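Local atomic coordinates of pectate lyase (Cellvibrio cellulosa, PDB entry 1GXM), a protein that cleaves polygalacturonate (pectate) by anti-beta-elimination, this chain being the family 10 polysaccharide lyase catalytic module of a longer protein. Residues 264-268 with 300-304; 276-280 with 312-318. One frame throughout, in Å; residues are numbered along the deposited sequence. Where two conformers were deposited one is given.

The two contacts lie on the same side of the catalytic module, their centres about 13 Å apart, and their segments alternate along the chain: 264-268, 276-280, 300-304, 312-318. Contact 1 is the more peripheral, about 27 Å from the centre of the chain against about 16 Å for contact 2. Direct packing joins them. Met304 SD packs 3.3 Å from Trp314 NE1, whose hydrogen bond goes to Arg308 O; Ile301 CD1 sits 4.0 Å from Trp314 CB, and Ile268 CG2 lies 3.9 Å from Met276 SD. Trp314 therefore meets the 300-304 turn as well as segment 276-280 of its own contact. Both contacts lie within the pectic acid lyase family region.

Contact 1: residues 264-268 with 300-304; sequences ATNPI and DITQM
Ile301 projects into the bend made by Asn266, Pro267 and Ile268, and its branches account for most of the meeting. From CB, the CG2 methyl runs to the Asn266 amide, 3.3 Å from OD1 and close to CG; the other branch, with CG1 anti to the backbone N (chi1 -159°), carries CD1 to the proline. There the two side chains meet tip to tip, Ile301 CD1 lying 3.8 Å from Pro267 CG, while Ile268 CD1 stands farther off at 4.3 Å from the same methyl. Thr302 adds its CG2 methyl, 3.9 Å from Asn266 ND2.

In each segment a side-chain oxygen closes an Asx turn. Asn266 OD1 accepts from Ile268 N at 2.8 Å, the donor standing above the carbonyl plane. Asp300 OD1 takes two donors on one face of its carboxylate, Thr302 N at 3.0 Å and Thr302 OG1 at 2.6 Å. Outside the pair, Arg309 ties both loops together by bonding Ala264 O and Ile301 O. The direct contact is thus van der Waals in character: two internally hydrogen-bonded turns meet through methyl groups, a proline ring and one amide.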
ATOM      1  N   ALA A 264       8.364  26.101   1.739  1.00 15.32           N
ATOM      2  CA  ALA A 264       8.358  27.186   2.726  1.00 16.06           C
ATOM      3  C   ALA A 264       7.204  28.125   2.454  1.00 15.08           C
ATOM      4  O   ALA A 264       6.570  28.609   3.381  1.00 15.54           O
ATOM      5  CB  ALA A 264       9.651  27.974   2.696  1.00 16.97           C
ATOM      6  N   THR A 265       6.935  28.416   1.183  1.00 14.05           N
ATOM      7  CA  THR A 265       5.821  29.288   0.871  1.00 15.04           C
ATOM      8  C   THR A 265       4.767  28.580   0.052  1.00 13.41           C
ATOM      9  O   THR A 265       3.601  28.643   0.393  1.00 14.37           O
ATOM     10  CB  THR A 265       6.247  30.608   0.199  1.00 15.85           C
ATOM     11  OG1 THR A 265       6.846  30.340  -1.059  1.00 18.01           O
ATOM     12  CG2 THR A 265       7.354  31.340   0.990  1.00 17.54           C
ATOM     13  N   ASN A 266       5.159  27.911  -1.029  1.00 12.39           N
ATOM     14  CA  ASN A 266       4.192  27.170  -1.835  1.00 11.74           C
ATOM     15  C   ASN A 266       4.912  26.177  -2.730  1.00 11.02           C
ATOM     16  O   ASN A 266       5.580  26.571  -3.675  1.00 11.55           O
ATOM     17  CB  ASN A 266       3.342  28.102  -2.688  1.00 11.73           C
ATOM     18  CG  ASN A 266       2.178  27.390  -3.335  1.00 11.56           C
ATOM     19  OD1 ASN A 266       2.164  26.164  -3.411  1.00 11.02           O
ATOM     20  ND2 ASN A 266       1.204  28.141  -3.824  1.00 15.34           N
ATOM     21  N   PRO A 267       4.760  24.883  -2.464  1.00 10.21           N
ATOM     22  CA  PRO A 267       5.421  23.853  -3.270  1.00 10.33           C
ATOM     23  C   PRO A 267       4.712  23.538  -4.564  1.00 10.53           C
ATOM     24  O   PRO A 267       5.238  22.755  -5.355  1.00 11.63           O
ATOM     25  CB  PRO A 267       5.377  22.639  -2.357  1.00 10.31           C
ATOM     26  CG  PRO A 267       4.112  22.807  -1.591  1.00  9.60           C
ATOM     27  CD  PRO A 267       3.932  24.284  -1.401  1.00  9.66           C
ATOM     28  N   ILE A 268       3.541  24.105  -4.786  1.00 10.25           N
ATOM     29  CA  ILE A 268       2.794  23.816  -6.002  1.00 10.53           C
ATOM     30  C   ILE A 268       3.152  24.890  -6.990  1.00 11.35           C
ATOM     31  O   ILE A 268       2.724  26.044  -6.876  1.00 12.42           O
ATOM     32  CB  ILE A 268       1.292  23.777  -5.731  1.00 10.86           C
ATOM     33  CG1 ILE A 268       0.987  22.653  -4.726  1.00 11.73           C
ATOM     34  CG2 ILE A 268       0.523  23.566  -7.057  1.00 11.70           C
ATOM     35  CD1 ILE A 268      -0.422  22.675  -4.174  1.00 13.11           C
ATOM     36  N   ASP A 300      -6.296  26.345  -0.200  1.00 12.37           N
ATOM     37  CA  ASP A 300      -5.138  27.160  -0.531  1.00 13.32           C
ATOM     38  C   ASP A 300      -4.020  26.754   0.420  1.00 12.26           C
ATOM     39  O   ASP A 300      -4.089  26.962   1.614  1.00 12.76           O
ATOM     40  CB  ASP A 300      -5.518  28.630  -0.386  1.00 15.11           C
ATOM     41  CG  ASP A 300      -4.397  29.573  -0.668  1.00 17.36           C
ATOM     42  OD1 ASP A 300      -3.225  29.143  -0.771  1.00 17.24           O
ATOM     43  OD2 ASP A 300      -4.623  30.808  -0.790  1.00 21.83           O
ATOM     44  N   ILE A 301      -2.971  26.164  -0.134  1.00 12.04           N
ATOM     45  CA  ILE A 301      -1.934  25.588   0.702  1.00 11.62           C
ATOM     46  C   ILE A 301      -1.163  26.648   1.501  1.00 12.47           C
ATOM     47  O   ILE A 301      -0.522  26.341   2.511  1.00 12.39           O
ATOM     48  CB  ILE A 301      -0.988  24.720  -0.141  1.00 11.85           C
ATOM     49  CG1 ILE A 301      -0.256  23.727   0.750  1.00 11.10           C
ATOM     50  CG2 ILE A 301      -0.014  25.591  -0.976  1.00 11.43           C
ATOM     51  CD1 ILE A 301       0.649  22.795  -0.014  1.00 12.63           C
ATOM     52  N   THR A 302      -1.253  27.899   1.072  1.00 13.77           N
ATOM     53  CA  THR A 302      -0.577  28.987   1.774  1.00 15.50           C
ATOM     54  C   THR A 302      -1.256  29.324   3.097  1.00 15.95           C
ATOM     55  O   THR A 302      -0.662  29.997   3.923  1.00 17.43           O
ATOM     56  CB  THR A 302      -0.451  30.251   0.875  1.00 16.29           C
ATOM     57  OG1 THR A 302      -1.744  30.797   0.619  1.00 17.31           O
ATOM     58  CG2 THR A 302       0.108  29.911  -0.491  1.00 17.86           C
ATOM     59  N   GLN A 303      -2.467  28.813   3.301  1.00 15.41           N
ATOM     60  CA  GLN A 303      -3.203  28.959   4.565  1.00 16.19           C
ATOM     61  C   GLN A 303      -2.742  27.965   5.632  1.00 15.03           C
ATOM     62  O   GLN A 303      -3.149  28.054   6.792  1.00 16.19           O
ATOM     63  CB  GLN A 303      -4.713  28.756   4.345  1.00 17.36           C
ATOM     64  CG  GLN A 303      -5.569  29.653   3.507  0.50 18.52           C
ATOM     65  CD  GLN A 303      -7.009  29.110   3.490  0.50 19.33           C
ATOM     66  OE1 GLN A 303      -7.441  28.451   2.520  0.50 19.66           O
ATOM     67  NE2 GLN A 303      -7.726  29.325   4.586  0.50 21.90           N
ATOM     68  N   MET A 304      -1.940  26.986   5.230  1.00 13.06           N
ATOM     69  CA  MET A 304      -1.494  25.937   6.125  1.00 11.96           C
ATOM     70  C   MET A 304      -0.399  26.411   7.056  1.00 11.79           C
ATOM     71  O   MET A 304       0.380  27.287   6.696  1.00 12.36           O
ATOM     72  CB  MET A 304      -0.917  24.792   5.277  1.00 11.14           C
ATOM     73  CG  MET A 304      -0.699  23.501   6.034  1.00 10.07           C
ATOM     74  SD  MET A 304      -0.000  22.260   4.951  1.00 10.38           S
ATOM     75  CE  MET A 304      -1.381  21.970   3.912  1.00 10.37           C
TER

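Contact 2: residues 276-280 with 312-318; sequences MWYRF and YSWGGNY
A short two-stranded antiparallel sheet, strand 274-278 beside strand 315-316, runs through this contact. Trp277 and Gly316 make its hydrogen-bonded pair: Trp277 N reaches Gly316 O at 2.9 Å, and Gly316 N reaches Trp277 O at 2.8 Å. Tyr278 and Gly315 follow as the non-hydrogen-bonded pair, with their CA atoms just 4.1 Å apart. Past this last pair, Arg279 N adds one more backbone bond, to Trp314 O, approaching from above the carbonyl plane; water 2 joins that same oxygen to Phe280 N.

The Arg279 side chain swings CG to the side of CB away from its own nitrogen (chi1 -170°) and stays extended to NE, which lays the guanidinium across Tyr312. The planes differ by 11° and CZ is 3.8 Å from the ring centroid, an off-centre cation-pi stack with Tyr312 OH over the guanidinium face. At the guanidinium edge, NH1 donates to Ser313 O at 2.9 Å, almost straight (168°) and on a lone pair in the carbonyl plane, while water 1 links NH1 to Ser313 N. Face and edge contacts together should fix the group's rotation. The Tyr312 hydroxyl is itself bonded to Glu210.

Aromatic rings fill in around the backbone pairing. Phe280 CE2 lies 3.4 Å from Trp314 CZ3, the two rings meeting obliquely, and Trp277 CB packs on Tyr318 CD2 at 3.7 Å; Thr320 and Ile323 of helix 318-329 also touch the Trp277 side chain. The whole is a short antiparallel two-stranded sheet, with a cation-pi stack of Arg279 on Tyr312 just past its end, joining two segments 32 residues apart within the pectic acid lyase region.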
ATOM      1  N   MET A 276       0.442  17.281 -11.974  1.00 10.19           N
ATOM      2  CA  MET A 276       0.563  17.053 -10.542  1.00  9.40           C
ATOM      3  C   MET A 276      -0.713  16.394 -10.062  1.00  9.05           C
ATOM      4  O   MET A 276      -1.811  16.697 -10.520  1.00 10.22           O
ATOM      5  CB  MET A 276       0.766  18.364  -9.787  1.00  9.70           C
ATOM      6  CG  MET A 276       1.175  18.177  -8.353  1.00 10.28           C
ATOM      7  SD  MET A 276       1.029  19.671  -7.388  1.00 11.86           S
ATOM      8  CE  MET A 276      -0.733  19.593  -6.966  1.00 12.78           C
ATOM      9  N   TRP A 277      -0.555  15.524  -9.086  1.00  7.98           N
ATOM     10  CA  TRP A 277      -1.690  14.962  -8.379  1.00  8.21           C
ATOM     11  C   TRP A 277      -1.657  15.438  -6.952  1.00  8.45           C
ATOM     12  O   TRP A 277      -0.599  15.608  -6.358  1.00  9.04           O
ATOM     13  CB  TRP A 277      -1.663  13.421  -8.422  1.00  8.48           C
ATOM     14  CG  TRP A 277      -1.996  12.903  -9.774  1.00  8.36           C
ATOM     15  CD1 TRP A 277      -3.213  12.494 -10.213  1.00  9.79           C
ATOM     16  CD2 TRP A 277      -1.107  12.809 -10.902  1.00  8.07           C
ATOM     17  NE1 TRP A 277      -3.143  12.133 -11.535  1.00  8.47           N
ATOM     18  CE2 TRP A 277      -1.857  12.302 -11.976  1.00  8.34           C
ATOM     19  CE3 TRP A 277       0.253  13.047 -11.095  1.00  8.73           C
ATOM     20  CZ2 TRP A 277      -1.312  12.066 -13.219  1.00  9.51           C
ATOM     21  CZ3 TRP A 277       0.796  12.795 -12.331  1.00 10.50           C
ATOM     22  CH2 TRP A 277       0.014  12.311 -13.380  1.00 10.70           C
ATOM     23  N   TYR A 278      -2.837  15.667  -6.398  1.00  7.86           N
ATOM     24  CA  TYR A 278      -2.955  15.956  -4.993  1.00  7.49           C
ATOM     25  C   TYR A 278      -2.912  14.685  -4.164  1.00  7.39           C
ATOM     26  O   TYR A 278      -3.315  13.609  -4.607  1.00  7.71           O
ATOM     27  CB  TYR A 278      -4.247  16.697  -4.701  1.00  7.32           C
ATOM     28  CG  TYR A 278      -4.274  18.088  -5.277  1.00  8.38           C
ATOM     29  CD1 TYR A 278      -4.709  18.322  -6.570  1.00  9.26           C
ATOM     30  CD2 TYR A 278      -3.852  19.168  -4.531  1.00  8.92           C
ATOM     31  CE1 TYR A 278      -4.724  19.604  -7.088  1.00  9.78           C
ATOM     32  CE2 TYR A 278      -3.852  20.448  -5.047  1.00 10.30           C
ATOM     33  CZ  TYR A 278      -4.299  20.658  -6.315  1.00 10.76           C
ATOM     34  OH  TYR A 278      -4.297  21.940  -6.809  1.00 13.94           O
ATOM     35  N   ARG A 279      -2.445  14.817  -2.937  1.00  7.56           N
ATOM     36  CA  ARG A 279      -2.515  13.710  -2.007  1.00  7.22           C
ATOM     37  C   ARG A 279      -3.947  13.404  -1.573  1.00  7.35           C
ATOM     38  O   ARG A 279      -4.284  12.234  -1.348  1.00  7.43           O
ATOM     39  CB  ARG A 279      -1.652  14.005  -0.803  1.00  7.40           C
ATOM     40  CG  ARG A 279      -1.458  12.844   0.125  1.00  9.65           C
ATOM     41  CD  ARG A 279      -0.235  13.007   0.911  1.00 13.70           C
ATOM     42  NE  ARG A 279       0.063  11.866   1.749  1.00 15.42           N
ATOM     43  CZ  ARG A 279       1.191  11.733   2.392  1.00 15.68           C
ATOM     44  NH1 ARG A 279       2.101  12.672   2.302  1.00 13.71           N
ATOM     45  NH2 ARG A 279       1.405  10.669   3.137  1.00 16.56           N
ATOM     46  N   PHE A 280      -4.753  14.449  -1.456  1.00  7.06           N
ATOM     47  CA  PHE A 280      -6.131  14.344  -0.991  1.00  6.80           C
ATOM     48  C   PHE A 280      -7.055  15.050  -1.951  1.00  6.54           C
ATOM     49  O   PHE A 280      -6.842  16.213  -2.268  1.00  7.28           O
ATOM     50  CB  PHE A 280      -6.281  14.996   0.373  1.00  7.17           C
ATOM     51  CG  PHE A 280      -5.332  14.471   1.405  1.00  7.62           C
ATOM     52  CD1 PHE A 280      -5.590  13.282   2.068  1.00  8.29           C
ATOM     53  CD2 PHE A 280      -4.183  15.165   1.712  1.00  7.99           C
ATOM     54  CE1 PHE A 280      -4.700  12.802   2.986  1.00  8.79           C
ATOM     55  CE2 PHE A 280      -3.296  14.687   2.631  1.00  8.51           C
ATOM     56  CZ  PHE A 280      -3.567  13.509   3.293  1.00  8.70           C
ATOM     57  N   TYR A 312       5.059  17.577   5.425  1.00 12.92           N
ATOM     58  CA  TYR A 312       4.223  16.542   4.826  1.00 11.80           C
ATOM     59  C   TYR A 312       4.027  16.912   3.373  1.00 11.54           C
ATOM     60  O   TYR A 312       3.901  18.098   3.054  1.00 11.29           O
ATOM     61  CB  TYR A 312       2.881  16.541   5.550  1.00 12.58           C
ATOM     62  CG  TYR A 312       1.959  15.374   5.344  1.00 12.53           C
ATOM     63  CD1 TYR A 312       2.166  14.175   5.990  1.00 13.13           C
ATOM     64  CD2 TYR A 312       0.824  15.490   4.553  1.00 13.63           C
ATOM     65  CE1 TYR A 312       1.284  13.134   5.832  1.00 12.93           C
ATOM     66  CE2 TYR A 312      -0.046  14.450   4.384  1.00 13.70           C
ATOM     67  CZ  TYR A 312       0.163  13.281   5.054  1.00 14.58           C
ATOM     68  OH  TYR A 312      -0.696  12.219   4.897  1.00 15.45           O
ATOM     69  N   SER A 313       4.034  15.920   2.487  1.00 10.80           N
ATOM     70  CA  SER A 313       3.846  16.181   1.066  1.00 11.57           C
ATOM     71  C   SER A 313       2.371  16.192   0.734  1.00 10.17           C
ATOM     72  O   SER A 313       1.659  15.228   1.005  1.00 12.43           O
ATOM     73  CB  SER A 313       4.498  15.116   0.208  1.00 13.54           C
ATOM     74  OG  SER A 313       5.878  15.172   0.355  1.00 17.18           O
ATOM     75  N   TRP A 314       1.906  17.248   0.104  1.00  7.81           N
ATOM     76  CA  TRP A 314       0.485  17.440  -0.191  1.00  8.12           C
ATOM     77  C   TRP A 314       0.126  17.143  -1.638  1.00  7.83           C
ATOM     78  O   TRP A 314      -1.020  17.262  -2.024  1.00  8.22           O
ATOM     79  CB  TRP A 314       0.069  18.865   0.190  1.00  8.06           C
ATOM     80  CG  TRP A 314       0.170  19.034   1.655  1.00  8.03           C
ATOM     81  CD1 TRP A 314       1.251  19.469   2.359  1.00  7.42           C
ATOM     82  CD2 TRP A 314      -0.792  18.612   2.622  1.00  7.96           C
ATOM     83  NE1 TRP A 314       0.995  19.399   3.703  1.00  7.86           N
ATOM     84  CE2 TRP A 314      -0.253  18.873   3.890  1.00  8.12           C
ATOM     85  CE3 TRP A 314      -2.075  18.081   2.543  1.00  7.98           C
ATOM     86  CZ2 TRP A 314      -0.931  18.622   5.051  1.00  8.95           C
ATOM     87  CZ3 TRP A 314      -2.748  17.828   3.713  1.00  8.38           C
ATOM     88  CH2 TRP A 314      -2.170  18.075   4.947  1.00  8.51           C
ATOM     89  N   GLY A 315       1.119  16.745  -2.427  1.00  7.37           N
ATOM     90  CA  GLY A 315       0.923  16.425  -3.814  1.00  8.06           C
ATOM     91  C   GLY A 315       2.171  15.772  -4.327  1.00  7.76           C
ATOM     92  O   GLY A 315       3.183  15.707  -3.644  1.00  8.28           O
ATOM     93  N   GLY A 316       2.103  15.329  -5.561  1.00  7.78           N
ATOM     94  CA  GLY A 316       3.224  14.677  -6.164  1.00  8.09           C
ATOM     95  C   GLY A 316       2.895  14.088  -7.505  1.00  8.24           C
ATOM     96  O   GLY A 316       1.835  14.255  -8.053  1.00  8.90           O
ATOM     97  N   ASN A 317       3.862  13.361  -8.023  1.00  9.00           N
ATOM     98  CA  ASN A 317       3.794  12.778  -9.334  1.00 10.31           C
ATOM     99  C   ASN A 317       3.194  11.372  -9.284  1.00 10.95           C
ATOM    100  O   ASN A 317       3.653  10.457  -9.950  1.00 13.75           O
ATOM    101  CB  ASN A 317       5.232  12.860  -9.894  1.00 12.34           C
ATOM    102  CG  ASN A 317       5.413  12.029 -11.139  0.50 10.69           C
ATOM    103  OD1 ASN A 317       6.428  11.367 -11.397  0.50 10.68           O
ATOM    104  ND2 ASN A 317       4.400  12.098 -11.957  0.50 10.06           N
ATOM    105  N   TYR A 318       2.127  11.217  -8.521  1.00  9.45           N
ATOM    106  CA  TYR A 318       1.649   9.889  -8.169  1.00  9.17           C
ATOM    107  C   TYR A 318       1.139   9.101  -9.350  1.00  9.54           C
ATOM    108  O   TYR A 318       1.329   7.907  -9.413  1.00 10.42           O
ATOM    109  CB  TYR A 318       0.494  10.025  -7.182  1.00  9.90           C
ATOM    110  CG  TYR A 318       0.777  10.847  -5.972  1.00  9.83           C
ATOM    111  CD1 TYR A 318       1.950  10.710  -5.250  1.00  9.77           C
ATOM    112  CD2 TYR A 318      -0.149  11.768  -5.532  1.00  9.14           C
ATOM    113  CE1 TYR A 318       2.176  11.469  -4.125  1.00 10.02           C
ATOM    114  CE2 TYR A 318       0.078  12.527  -4.442  1.00  9.39           C
ATOM    115  CZ  TYR A 318       1.220  12.386  -3.728  1.00  9.60           C
ATOM    116  OH  TYR A 318       1.420  13.137  -2.599  1.00 12.81           O
TER
HETATM  117  O   HOH W   1       4.793  13.165   3.513  1.00 19.22           O
HETATM  118  O   HOH W   2      -3.644  17.183  -1.212  1.00  8.06           O